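Quinonprotein alcohol dehydrogenase-like protein (Bacteroides thetaiotaomicron VPI-5482, PDB 4R5O) is of unknown function but joins an immunoglobulin-like beta-sandwich domain to a seven-bladed beta-propeller and binds calcium ions. Local coordinates at residues N99-F104 and D171-Y176; A144-S149 and P420-F425; K152-V157 and D165-V170; G330-E335 and P376-Q381. All coordinates share one frame; numbering follows the deposited sequence. Where two conformers were deposited one is given.

In the fold
Interaction 3 is the most buried contact and the only one of the four inside a single sheet: a hairpin of one propeller blade, held by paired backbone bonds. Interactions 2 and 4 each join the inner strands of two adjacent blades, where glutamine side chains reaching backbone groups and apolar contacts do most of the work. Interaction 2 shares the 143-181 blade with interaction 3 and sets the C-terminal strand, which closes the ring by pairing with 103-108, beside it. Q378 of interaction 4 bonds to I423 of that strand. Interaction 1, only partly buried, sets the segment entering the propeller against a turn of the 143-181 blade, without a direct hydrogen bond.

Interaction 1: N99-F104 and D171-Y176; sequences NFSKGF and DAKTLY
The carbonyl oxygen of K173 is approached by two groups: the ring of F100 comes to it edge-on, with F100 CD2 3.4 Å from K173 O, and the amide of N426 adds a weak hydrogen bond. The oxygen of T174 lies near the same ring plane, 3.6 Å from F100 CE2, so the rim of the phenyl group runs past two successive carbonyls. F100 is aimed this way because its CG lies anti to its own carbonyl carbon (chi1 -78°). Beyond the carbonyls the ring reaches L175, whose CB is 4.0 Å from F100 CE2, and the two side chains cross at about a right angle. On the outer side the lysine chain of K173 stretches out and bends at its last torsion, leaving K173 NZ 4.1 Å from S101 OG. That hydroxyl is hydrogen-bonded to N426 instead. The turn carrying the carbonyls is braced by D171, whose OD2 receives T174 N at 3.1 Å in an Asx motif. Facing it, N99 to K102 form a type I turn between the last strand of the N-terminal sheet and the first propeller strand. With no direct hydrogen bond across the contact, the segments are joined by ring-edge and apolar contacts of F100, with N426 bridging S101 OG and, weakly, K173 O; the slightly positive C-H groups of the ring probably suit the carbonyl oxygens they meet.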
loop_
_atom_site.group_PDB
_atom_site.type_symbol
_atom_site.label_atom_id
_atom_site.label_comp_id
_atom_site.label_asym_id
_atom_site.label_seq_id
_atom_site.Cartn_x
_atom_site.Cartn_y
_atom_site.Cartn_z
ATOM N N ASN A 99 6.345 13.979 6.541
ATOM C CA ASN A 99 6.943 13.783 5.233
ATOM C C ASN A 99 7.041 12.280 4.976
ATOM O O ASN A 99 7.850 11.578 5.608
ATOM C CB ASN A 99 8.311 14.491 5.182
ATOM C CG ASN A 99 9.012 14.505 3.840
ATOM O OD1 ASN A 99 8.565 13.959 2.833
ATOM N ND2 ASN A 99 10.141 15.163 3.805
ATOM N N PHE A 100 6.181 11.786 4.077
ATOM C CA PHE A 100 6.112 10.353 3.782
ATOM C C PHE A 100 7.239 9.911 2.820
ATOM O O PHE A 100 7.278 8.745 2.430
ATOM C CB PHE A 100 4.747 9.960 3.217
ATOM C CG PHE A 100 3.631 9.836 4.236
ATOM C CD1 PHE A 100 3.862 9.239 5.478
ATOM C CD2 PHE A 100 2.318 10.138 3.890
ATOM C CE1 PHE A 100 2.810 9.014 6.380
ATOM C CE2 PHE A 100 1.265 9.900 4.785
ATOM C CZ PHE A 100 1.517 9.335 6.022
ATOM N N SER A 101 8.205 10.803 2.538
ATOM C CA SER A 101 9.402 10.502 1.758
ATOM C C SER A 101 10.517 9.940 2.658
ATOM O O SER A 101 11.434 9.298 2.168
ATOM C CB SER A 101 9.892 11.756 1.042
ATOM O OG SER A 101 8.859 12.323 0.257
ATOM N N LYS A 102 10.417 10.181 3.972
ATOM C CA LYS A 102 11.398 9.834 5.009
ATOM C C LYS A 102 11.183 8.413 5.570
ATOM O O LYS A 102 11.320 8.189 6.774
ATOM C CB LYS A 102 11.315 10.872 6.154
ATOM C CG LYS A 102 11.657 12.299 5.705
ATOM C CD LYS A 102 13.064 12.413 5.103
ATOM C CE LYS A 102 13.330 13.775 4.515
ATOM N NZ LYS A 102 14.687 13.856 3.915
ATOM N N GLY A 103 10.957 7.454 4.676
ATOM C CA GLY A 103 10.747 6.048 5.024
ATOM C C GLY A 103 9.906 5.307 4.004
ATOM O O GLY A 103 10.038 5.549 2.798
ATOM N N PHE A 104 9.038 4.386 4.471
ATOM C CA PHE A 104 8.170 3.614 3.551
ATOM C C PHE A 104 6.837 3.240 4.188
ATOM O O PHE A 104 6.767 3.088 5.414
ATOM C CB PHE A 104 8.868 2.314 3.080
ATOM C CG PHE A 104 9.296 1.403 4.211
ATOM C CD1 PHE A 104 8.404 0.498 4.775
ATOM C CD2 PHE A 104 10.598 1.437 4.699
ATOM C CE1 PHE A 104 8.799 -0.334 5.827
ATOM C CE2 PHE A 104 10.991 0.611 5.750
ATOM C CZ PHE A 104 10.095 -0.283 6.294
ATOM N N ASP A 171 -4.139 8.582 -3.035
ATOM C CA ASP A 171 -2.998 9.391 -3.449
ATOM C C ASP A 171 -1.706 8.830 -2.783
ATOM O O ASP A 171 -1.702 8.565 -1.575
ATOM C CB ASP A 171 -3.214 10.871 -3.114
ATOM C CG ASP A 171 -2.078 11.746 -3.590
ATOM O OD1 ASP A 171 -1.779 11.726 -4.807
ATOM O OD2 ASP A 171 -1.482 12.439 -2.754
ATOM N N ALA A 172 -0.645 8.592 -3.583
ATOM C CA ALA A 172 0.576 7.957 -3.068
ATOM C C ALA A 172 1.381 8.871 -2.150
ATOM O O ALA A 172 1.923 8.363 -1.182
ATOM C CB ALA A 172 1.458 7.502 -4.207
ATOM N N LYS A 173 1.443 10.185 -2.411
ATOM C CA LYS A 173 2.222 11.121 -1.601
ATOM C C LYS A 173 1.538 11.426 -0.248
ATOM O O LYS A 173 2.215 11.459 0.791
ATOM C CB LYS A 173 2.458 12.451 -2.367
ATOM C CG LYS A 173 3.484 13.358 -1.671
ATOM C CD LYS A 173 3.799 14.662 -2.414
ATOM C CE LYS A 173 4.997 15.401 -1.835
ATOM N NZ LYS A 173 6.270 14.595 -1.892
ATOM N N THR A 174 0.220 11.672 -0.267
ATOM C CA THR A 174 -0.518 12.097 0.917
ATOM C C THR A 174 -1.253 10.982 1.632
ATOM O O THR A 174 -1.523 11.139 2.826
ATOM C CB THR A 174 -1.546 13.144 0.530
ATOM O OG1 THR A 174 -2.396 12.590 -0.479
ATOM C CG2 THR A 174 -0.906 14.438 0.045
ATOM N N LEU A 175 -1.632 9.900 0.925
ATOM C CA LEU A 175 -2.391 8.742 1.453
ATOM C C LEU A 175 -3.888 9.123 1.552
ATOM O O LEU A 175 -4.681 8.426 2.181
ATOM C CB LEU A 175 -1.828 8.255 2.813
ATOM C CG LEU A 175 -1.885 6.779 3.098
ATOM C CD1 LEU A 175 -1.100 5.958 2.018
ATOM C CD2 LEU A 175 -1.332 6.498 4.438
ATOM N N TYR A 176 -4.273 10.210 0.881
ATOM C CA TYR A 176 -5.644 10.685 0.816
ATOM C C TYR A 176 -6.439 9.810 -0.124
ATOM O O TYR A 176 -5.979 9.509 -1.232
ATOM C CB TYR A 176 -5.717 12.166 0.360
ATOM C CG TYR A 176 -5.123 13.235 1.265
ATOM C CD1 TYR A 176 -4.564 12.909 2.499
ATOM C CD2 TYR A 176 -5.140 14.579 0.895
ATOM C CE1 TYR A 176 -4.012 13.888 3.327
ATOM C CE2 TYR A 176 -4.616 15.572 1.730
ATOM C CZ TYR A 176 -4.057 15.221 2.948
ATOM O OH TYR A 176 -3.545 16.184 3.792
#

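Interaction 2: A144-S149 and P420-F425; sequences ANIIHS and PSQILF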
loop_
_atom_site.group_PDB
_atom_site.type_symbol
_atom_site.label_atom_id
_atom_site.label_comp_id
_atom_site.label_asym_id
_atom_site.label_seq_id
_atom_site.Cartn_x
_atom_site.Cartn_y
_atom_site.Cartn_z
ATOM N N ALA A 144 -4.940 -7.917 -0.411
ATOM C CA ALA A 144 -4.682 -6.539 -0.794
ATOM C C ALA A 144 -3.637 -6.539 -1.881
ATOM O O ALA A 144 -2.497 -6.944 -1.650
ATOM C CB ALA A 144 -4.241 -5.720 0.404
ATOM N N ASN A 145 -4.037 -6.154 -3.077
ATOM C CA ASN A 145 -3.176 -6.131 -4.251
ATOM C C ASN A 145 -3.084 -4.673 -4.690
ATOM O O ASN A 145 -4.096 -4.083 -5.070
ATOM C CB ASN A 145 -3.761 -7.092 -5.323
ATOM C CG ASN A 145 -4.191 -8.450 -4.724
ATOM O OD1 ASN A 145 -3.359 -9.344 -4.511
ATOM N ND2 ASN A 145 -5.490 -8.604 -4.357
ATOM N N ILE A 146 -1.911 -4.058 -4.500
ATOM C CA ILE A 146 -1.681 -2.627 -4.777
ATOM C C ILE A 146 -0.592 -2.417 -5.822
ATOM O O ILE A 146 0.482 -3.028 -5.746
ATOM C CB ILE A 146 -1.288 -1.860 -3.470
ATOM C CG1 ILE A 146 -2.327 -2.091 -2.352
ATOM C CG2 ILE A 146 -1.018 -0.371 -3.735
ATOM C CD1 ILE A 146 -2.060 -1.516 -1.043
ATOM N N ILE A 147 -0.851 -1.484 -6.742
ATOM C CA ILE A 147 0.102 -1.055 -7.762
ATOM C C ILE A 147 0.263 0.454 -7.636
ATOM O O ILE A 147 -0.712 1.205 -7.646
ATOM C CB ILE A 147 -0.277 -1.495 -9.193
ATOM C CG1 ILE A 147 -0.101 -3.032 -9.307
ATOM C CG2 ILE A 147 0.610 -0.744 -10.252
ATOM C CD1 ILE A 147 -0.618 -3.585 -10.398
ATOM N N HIS A 148 1.507 0.867 -7.431
ATOM C CA HIS A 148 1.898 2.243 -7.345
ATOM C C HIS A 148 2.221 2.707 -8.775
ATOM O O HIS A 148 3.224 2.287 -9.371
ATOM C CB HIS A 148 3.064 2.403 -6.351
ATOM C CG HIS A 148 3.530 3.817 -6.158
ATOM N ND1 HIS A 148 4.734 4.088 -5.540
ATOM C CD2 HIS A 148 2.959 4.989 -6.534
ATOM C CE1 HIS A 148 4.852 5.407 -5.552
ATOM N NE2 HIS A 148 3.805 5.989 -6.126
ATOM N N SER A 149 1.309 3.516 -9.350
ATOM C CA SER A 149 1.446 4.043 -10.708
ATOM C C SER A 149 0.754 5.407 -10.814
ATOM O O SER A 149 -0.212 5.641 -10.089
ATOM C CB SER A 149 0.862 3.050 -11.705
ATOM O OG SER A 149 1.237 3.350 -13.038
ATOM N N PRO A 420 3.042 -8.264 7.007
ATOM C CA PRO A 420 2.913 -7.224 5.979
ATOM C C PRO A 420 2.906 -7.883 4.598
ATOM O O PRO A 420 3.648 -8.847 4.366
ATOM C CB PRO A 420 4.114 -6.298 6.206
ATOM C CG PRO A 420 4.983 -6.996 7.174
ATOM C CD PRO A 420 4.387 -8.272 7.622
ATOM N N SER A 421 2.011 -7.425 3.713
ATOM C CA SER A 421 1.850 -8.035 2.388
ATOM C C SER A 421 2.634 -7.304 1.295
ATOM O O SER A 421 2.953 -7.911 0.258
ATOM C CB SER A 421 0.376 -8.062 1.999
ATOM O OG SER A 421 -0.212 -6.773 2.051
ATOM N N GLN A 422 2.929 -6.012 1.525
ATOM C CA GLN A 422 3.596 -5.151 0.565
ATOM C C GLN A 422 4.191 -3.913 1.230
ATOM O O GLN A 422 3.677 -3.485 2.245
ATOM C CB GLN A 422 2.541 -4.741 -0.456
ATOM C CG GLN A 422 3.043 -3.939 -1.601
ATOM C CD GLN A 422 1.980 -3.858 -2.599
ATOM O OE1 GLN A 422 0.856 -4.268 -2.349
ATOM N NE2 GLN A 422 2.329 -3.356 -3.760
ATOM N N ILE A 423 5.256 -3.342 0.637
ATOM C CA ILE A 423 5.994 -2.140 1.025
ATOM C C ILE A 423 5.916 -1.178 -0.141
ATOM O O ILE A 423 6.138 -1.573 -1.282
ATOM C CB ILE A 423 7.464 -2.481 1.447
ATOM C CG1 ILE A 423 7.450 -3.336 2.732
ATOM C CG2 ILE A 423 8.330 -1.192 1.623
ATOM C CD1 ILE A 423 8.694 -3.749 3.191
ATOM N N LEU A 424 5.578 0.078 0.141
ATOM C CA LEU A 424 5.379 1.134 -0.862
ATOM C C LEU A 424 6.113 2.397 -0.497
ATOM O O LEU A 424 6.282 2.658 0.690
ATOM C CB LEU A 424 3.866 1.446 -0.971
ATOM C CG LEU A 424 2.959 0.313 -1.437
ATOM C CD1 LEU A 424 1.561 0.487 -0.919
ATOM C CD2 LEU A 424 3.018 0.111 -2.958
ATOM N N PHE A 425 6.492 3.209 -1.513
ATOM C CA PHE A 425 7.106 4.530 -1.315
ATOM C C PHE A 425 6.086 5.605 -1.737
ATOM O O PHE A 425 5.158 5.276 -2.478
ATOM C CB PHE A 425 8.440 4.661 -2.067
ATOM C CG PHE A 425 9.433 3.588 -1.666
ATOM C CD1 PHE A 425 10.123 3.667 -0.458
ATOM C CD2 PHE A 425 9.676 2.494 -2.496
ATOM C CE1 PHE A 425 11.021 2.664 -0.086
ATOM C CE2 PHE A 425 10.579 1.498 -2.119
ATOM C CZ PHE A 425 11.237 1.589 -0.913
HETATM O O HOH W 1 6.391 1.832 -4.522
#
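Q422 reaches across to I146 and donates NE2 to I146 O at 2.7 Å, an almost straight bond with an N-H...O angle of 175°. The acceptor lies in the plane of the glutamine amide, whereas the donor stands 35° from the plane of the I146 carbonyl. Q422 was modelled in two conformers, and the bond is described for one of them. In that conformer the other end of the amide, Q422 OE1, rests 3.4 Å from I146 CB. Next along, I146 CG2 meets L424 CD1 at 3.9 Å, while the second methyl of L424, CD2, lies 4.1 Å from H148 CB. At the end of the contact a water sits at the edge of the imidazole, 3.0 Å from H148 ND1, and accepts a weak bond from F425 N. The reach of Q422 comes from an extended chain with CG opposite the backbone nitrogen (chi1 -175°). The acceptor is presented by the strand itself: N145 and I147 turn their backbone groups to L156 and Y154, while I146 directs its oxygen to the other edge. Behind the apolar part lies F153, which packs on I146 and L424 and meets the H148 ring edge-to-face. The strand axes remain 8.9 Å apart, too far for sheet pairing. Strand 422-424 completes the sheet begun by 103-108, as in the "velcro" closure of beta-propellers, and lies beside 143-149, the inner strand of the following blade.

Interaction 3: K152-V157 and D165-V170; sequences KFYLLV and DHFYIV
H166, whose carbonyl oxygen accepts V157 N at 2.8 Å, belongs to a classic beta bulge: it and F167 both face A181 on the neighbouring strand. The register with 152-157 carries on to V157, although that last pair is joined by a single bond. F153 with V170 and L155 with Y168 are hydrogen-bonded pairs that each exchange two bonds, with F153 N 2.7 Å from V170 O. The strand axes run at 158° to one another, 4.7 Å apart at closest.

Side chains cover both faces. On one, Y154 lies alongside I169 and meets F167 diagonally, with Y154 CD1 3.6 Å from F167 CZ. These two rings touch rim to rim, their planes 30° apart. F167 swings towards Y154 because its CG lies opposite the backbone nitrogen (chi1 -170°). On the other face L155 and Y168 lie side by side, L155 CD2 being 3.9 Å from Y168 CD1, and V157 CG2 packs 3.8 Å from Y168 CE1. L190 of the next blade covers Y154, L156 and F167, while F153 meets F105 and F112 of the preceding one. Polar ends find partners outside the two segments: Y168 with R164 and H166 with T161 in the connecting loop, H166 also with V183, and Y154 with N150. Backbone polarity is thus largely answered within the sheet, leaving both faces predominantly apolar for packing between blades.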
loop_
_atom_site.group_PDB
_atom_site.type_symbol
_atom_site.label_atom_id
_atom_site.label_comp_id
_atom_site.label_asym_id
_atom_site.label_seq_id
_atom_site.Cartn_x
_atom_site.Cartn_y
_atom_site.Cartn_z
ATOM N N LYS A 152 -0.353 7.336 -7.798
ATOM C CA LYS A 152 -1.483 6.800 -7.050
ATOM C C LYS A 152 -1.229 5.356 -6.606
ATOM O O LYS A 152 -0.478 4.613 -7.244
ATOM C CB LYS A 152 -2.784 6.844 -7.910
ATOM C CG LYS A 152 -3.168 8.198 -8.546
ATOM C CD LYS A 152 -3.531 9.274 -7.511
ATOM C CE LYS A 152 -3.628 10.689 -8.043
ATOM N NZ LYS A 152 -2.299 11.261 -8.391
ATOM N N PHE A 153 -1.889 4.955 -5.525
ATOM C CA PHE A 153 -1.915 3.584 -5.069
ATOM C C PHE A 153 -3.233 2.991 -5.508
ATOM O O PHE A 153 -4.284 3.433 -5.047
ATOM C CB PHE A 153 -1.694 3.424 -3.555
ATOM C CG PHE A 153 -0.392 3.914 -2.966
ATOM C CD1 PHE A 153 0.823 3.622 -3.585
ATOM C CD2 PHE A 153 -0.362 4.509 -1.695
ATOM C CE1 PHE A 153 2.037 4.027 -3.006
ATOM C CE2 PHE A 153 0.853 4.887 -1.108
ATOM C CZ PHE A 153 2.044 4.649 -1.772
ATOM N N TYR A 154 -3.189 2.076 -6.477
ATOM C CA TYR A 154 -4.386 1.393 -6.945
ATOM C C TYR A 154 -4.514 0.121 -6.175
ATOM O O TYR A 154 -3.632 -0.717 -6.271
ATOM C CB TYR A 154 -4.352 1.138 -8.456
ATOM C CG TYR A 154 -4.251 2.404 -9.267
ATOM C CD1 TYR A 154 -5.376 3.177 -9.534
ATOM C CD2 TYR A 154 -3.040 2.809 -9.807
ATOM C CE1 TYR A 154 -5.294 4.336 -10.292
ATOM C CE2 TYR A 154 -2.946 3.963 -10.577
ATOM C CZ TYR A 154 -4.078 4.722 -10.817
ATOM O OH TYR A 154 -3.985 5.848 -11.590
ATOM N N LEU A 155 -5.549 0.012 -5.341
ATOM C CA LEU A 155 -5.775 -1.155 -4.493
ATOM C C LEU A 155 -6.969 -1.961 -5.007
ATOM O O LEU A 155 -8.045 -1.412 -5.265
ATOM C CB LEU A 155 -5.988 -0.728 -3.022
ATOM C CG LEU A 155 -6.700 -1.702 -2.062
ATOM C CD1 LEU A 155 -5.847 -2.932 -1.751
ATOM C CD2 LEU A 155 -7.062 -1.028 -0.779
ATOM N N LEU A 156 -6.758 -3.282 -5.124
ATOM C CA LEU A 156 -7.771 -4.276 -5.435
ATOM C C LEU A 156 -7.875 -5.203 -4.249
ATOM O O LEU A 156 -6.871 -5.823 -3.880
ATOM C CB LEU A 156 -7.477 -5.046 -6.746
ATOM C CG LEU A 156 -8.373 -6.249 -7.044
ATOM C CD1 LEU A 156 -9.770 -5.816 -7.404
ATOM C CD2 LEU A 156 -7.798 -7.065 -8.158
ATOM N N VAL A 157 -9.082 -5.296 -3.649
ATOM C CA VAL A 157 -9.337 -6.167 -2.502
ATOM C C VAL A 157 -9.943 -7.478 -3.035
ATOM O O VAL A 157 -10.973 -7.477 -3.710
ATOM C CB VAL A 157 -10.223 -5.495 -1.402
ATOM C CG1 VAL A 157 -10.364 -6.400 -0.193
ATOM C CG2 VAL A 157 -9.653 -4.146 -0.960
ATOM N N ASP A 165 -17.032 -1.981 -2.226
ATOM C CA ASP A 165 -15.985 -1.449 -3.076
ATOM C C ASP A 165 -14.805 -2.422 -3.066
ATOM O O ASP A 165 -14.387 -2.892 -1.996
ATOM C CB ASP A 165 -15.567 -0.026 -2.615
ATOM C CG ASP A 165 -16.625 1.049 -2.874
ATOM O OD1 ASP A 165 -17.539 0.804 -3.691
ATOM O OD2 ASP A 165 -16.519 2.138 -2.282
ATOM N N HIS A 166 -14.307 -2.773 -4.264
ATOM C CA HIS A 166 -13.145 -3.664 -4.398
ATOM C C HIS A 166 -11.920 -2.883 -4.880
ATOM O O HIS A 166 -10.793 -3.196 -4.510
ATOM C CB HIS A 166 -13.439 -4.821 -5.350
ATOM C CG HIS A 166 -14.687 -5.551 -4.999
ATOM N ND1 HIS A 166 -15.874 -5.321 -5.688
ATOM C CD2 HIS A 166 -14.924 -6.410 -3.987
ATOM C CE1 HIS A 166 -16.772 -6.106 -5.121
ATOM N NE2 HIS A 166 -16.252 -6.773 -4.084
ATOM N N PHE A 167 -12.149 -1.854 -5.682
ATOM C CA PHE A 167 -11.065 -1.076 -6.253
ATOM C C PHE A 167 -11.030 0.313 -5.627
ATOM O O PHE A 167 -12.044 1.001 -5.582
ATOM C CB PHE A 167 -11.253 -0.997 -7.780
ATOM C CG PHE A 167 -10.080 -0.415 -8.514
ATOM C CD1 PHE A 167 -9.055 -1.235 -8.976
ATOM C CD2 PHE A 167 -10.002 0.951 -8.759
ATOM C CE1 PHE A 167 -7.964 -0.695 -9.651
ATOM C CE2 PHE A 167 -8.899 1.493 -9.413
ATOM C CZ PHE A 167 -7.891 0.666 -9.862
ATOM N N TYR A 168 -9.862 0.713 -5.147
ATOM C CA TYR A 168 -9.629 1.986 -4.467
ATOM C C TYR A 168 -8.478 2.769 -5.088
ATOM O O TYR A 168 -7.462 2.174 -5.447
ATOM C CB TYR A 168 -9.304 1.727 -2.983
ATOM C CG TYR A 168 -10.415 1.061 -2.189
ATOM C CD1 TYR A 168 -10.620 -0.312 -2.258
ATOM C CD2 TYR A 168 -11.167 1.783 -1.264
ATOM C CE1 TYR A 168 -11.623 -0.929 -1.519
ATOM C CE2 TYR A 168 -12.180 1.178 -0.525
ATOM C CZ TYR A 168 -12.396 -0.179 -0.645
ATOM O OH TYR A 168 -13.377 -0.762 0.126
ATOM N N ILE A 169 -8.636 4.108 -5.197
ATOM C CA ILE A 169 -7.591 5.025 -5.634
ATOM C C ILE A 169 -7.255 5.891 -4.430
ATOM O O ILE A 169 -8.125 6.587 -3.884
ATOM C CB ILE A 169 -7.896 5.871 -6.896
ATOM C CG1 ILE A 169 -8.498 5.046 -8.045
ATOM C CG2 ILE A 169 -6.624 6.676 -7.329
ATOM C CD1 ILE A 169 -8.982 5.896 -9.191
ATOM N N VAL A 170 -5.998 5.783 -3.989
ATOM C CA VAL A 170 -5.403 6.479 -2.843
ATOM C C VAL A 170 -4.228 7.279 -3.372
ATOM O O VAL A 170 -3.431 6.728 -4.122
ATOM C CB VAL A 170 -4.997 5.464 -1.720
ATOM C CG1 VAL A 170 -4.269 6.151 -0.564
ATOM C CG2 VAL A 170 -6.206 4.672 -1.211
#

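Interaction 4: G330-E335 and P376-Q381; sequences GMVASE and PLQLNQ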
loop_
_atom_site.group_PDB
_atom_site.type_symbol
_atom_site.label_atom_id
_atom_site.label_comp_id
_atom_site.label_asym_id
_atom_site.label_seq_id
_atom_site.Cartn_x
_atom_site.Cartn_y
_atom_site.Cartn_z
ATOM N N GLY A 330 7.919 -12.410 -4.408
ATOM C CA GLY A 330 8.487 -11.718 -5.548
ATOM C C GLY A 330 9.902 -11.219 -5.444
ATOM O O GLY A 330 10.386 -10.888 -4.360
HETATM N N MSE A 331 10.566 -11.185 -6.614
HETATM C CA MSE A 331 11.935 -10.682 -6.851
HETATM C C MSE A 331 11.926 -9.205 -6.860
HETATM O O MSE A 331 10.860 -8.624 -6.931
HETATM C CB MSE A 331 12.506 -11.188 -8.212
HETATM C CG MSE A 331 12.469 -12.701 -8.404
HETATM SE SE MSE A 331 13.125 -13.156 -10.147
HETATM C CE MSE A 331 11.788 -12.279 -11.270
ATOM N N VAL A 332 13.081 -8.579 -6.872
ATOM C CA VAL A 332 13.123 -7.134 -6.989
ATOM C C VAL A 332 14.402 -6.800 -7.751
ATOM O O VAL A 332 15.450 -7.389 -7.503
ATOM C CB VAL A 332 12.979 -6.365 -5.643
ATOM C CG1 VAL A 332 14.166 -6.581 -4.708
ATOM C CG2 VAL A 332 12.730 -4.874 -5.882
ATOM N N ALA A 333 14.276 -5.889 -8.723
ATOM C CA ALA A 333 15.369 -5.425 -9.558
ATOM C C ALA A 333 15.815 -4.024 -9.159
ATOM O O ALA A 333 15.015 -3.180 -8.762
ATOM C CB ALA A 333 14.943 -5.437 -11.014
ATOM N N SER A 334 17.109 -3.792 -9.272
ATOM C CA SER A 334 17.738 -2.507 -9.058
ATOM C C SER A 334 17.630 -1.670 -10.320
ATOM O O SER A 334 17.763 -2.205 -11.426
ATOM C CB SER A 334 19.194 -2.697 -8.652
ATOM O OG SER A 334 19.840 -1.444 -8.524
ATOM N N GLU A 335 17.371 -0.361 -10.158
ATOM C CA GLU A 335 17.281 0.595 -11.269
ATOM C C GLU A 335 18.637 1.206 -11.567
ATOM O O GLU A 335 18.822 1.786 -12.633
ATOM C CB GLU A 335 16.273 1.708 -10.951
ATOM C CG GLU A 335 14.819 1.265 -10.931
ATOM C CD GLU A 335 13.798 2.300 -10.481
ATOM O OE1 GLU A 335 14.186 3.421 -10.066
ATOM O OE2 GLU A 335 12.597 1.941 -10.458
ATOM N N PRO A 376 6.677 -10.328 -0.917
ATOM C CA PRO A 376 7.654 -9.986 -1.965
ATOM C C PRO A 376 8.756 -9.061 -1.457
ATOM O O PRO A 376 8.519 -8.265 -0.548
ATOM C CB PRO A 376 6.806 -9.278 -3.021
ATOM C CG PRO A 376 5.637 -8.819 -2.335
ATOM C CD PRO A 376 5.340 -9.807 -1.261
ATOM N N LEU A 377 9.963 -9.183 -2.029
ATOM C CA LEU A 377 11.066 -8.285 -1.694
ATOM C C LEU A 377 10.789 -6.888 -2.195
ATOM O O LEU A 377 10.129 -6.724 -3.229
ATOM C CB LEU A 377 12.384 -8.784 -2.300
ATOM C CG LEU A 377 12.953 -10.136 -1.861
ATOM C CD1 LEU A 377 14.125 -10.529 -2.747
ATOM C CD2 LEU A 377 13.352 -10.117 -0.385
ATOM N N GLN A 378 11.297 -5.885 -1.491
ATOM C CA GLN A 378 11.201 -4.488 -1.925
ATOM C C GLN A 378 12.591 -3.863 -1.826
ATOM O O GLN A 378 13.419 -4.259 -1.006
ATOM C CB GLN A 378 10.146 -3.686 -1.141
ATOM C CG GLN A 378 9.935 -2.237 -1.582
ATOM C CD GLN A 378 9.435 -2.092 -2.997
ATOM O OE1 GLN A 378 10.168 -2.310 -3.948
ATOM N NE2 GLN A 378 8.241 -1.539 -3.166
ATOM N N LEU A 379 12.856 -2.925 -2.712
ATOM C CA LEU A 379 14.124 -2.235 -2.729
ATOM C C LEU A 379 13.899 -0.767 -2.788
ATOM O O LEU A 379 13.018 -0.296 -3.515
ATOM C CB LEU A 379 14.982 -2.688 -3.921
ATOM C CG LEU A 379 16.470 -2.311 -3.896
ATOM C CD1 LEU A 379 17.240 -3.220 -2.958
ATOM C CD2 LEU A 379 17.076 -2.493 -5.264
ATOM N N ASN A 380 14.700 -0.039 -2.009
ATOM C CA ASN A 380 14.761 1.406 -2.034
ATOM C C ASN A 380 15.746 1.781 -3.138
ATOM O O ASN A 380 16.935 1.501 -2.991
ATOM C CB ASN A 380 15.140 1.944 -0.670
ATOM C CG ASN A 380 15.121 3.440 -0.583
ATOM O OD1 ASN A 380 15.595 4.154 -1.459
ATOM N ND2 ASN A 380 14.620 3.950 0.520
ATOM N N GLN A 381 15.261 2.381 -4.242
ATOM C CA GLN A 381 16.079 2.679 -5.405
ATOM C C GLN A 381 17.011 3.913 -5.200
ATOM O O GLN A 381 17.842 4.158 -6.064
ATOM C CB GLN A 381 15.193 2.906 -6.631
ATOM C CG GLN A 381 14.316 1.706 -7.005
ATOM C CD GLN A 381 15.039 0.425 -7.374
ATOM O OE1 GLN A 381 16.232 0.410 -7.707
ATOM N NE2 GLN A 381 14.287 -0.673 -7.399
#
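The backbones of 330-335 and 376-381 run in nearly the same direction, 8° apart end to end, and draw together at G330 and P376, whose CA atoms are 4.1 Å apart. Just there L377 N donates to G330 O at 2.9 Å. P376 CB can settle 3.6 Å from G330 N, against a residue with no side chain. Further along, V332 spreads its methyls over the facing strand: CG1 touches L377 CB at 3.7 Å and CG2 is equally near L379 CB, the valine crossing both leucines at about a right angle. Strands 332-333 and 371-379 are inner strands of successive propeller blades, so this apolar packing lies between two sheets and is backed by Y341 of one and L386 of the other.

At the far end the amide of Q381 spans two backbone groups. Its NE2 gives a bond of 2.9 Å to A333 O, in the plane of that carbonyl, while its OE1 takes E335 N at 2.8 Å from well above the Q381 carbonyl plane. A bend at chi2 (-61°) folds the glutamine back to this position. The E335 carboxylate stacks on the amide with planes 14° apart, and E335 OE1 lies 3.5 Å from Q381 CG. Q378 starts out away from 330-335, but its amide turns back; NE2 holds I423 O of the C-terminal strand, and OE1 accepts the N-H of L379.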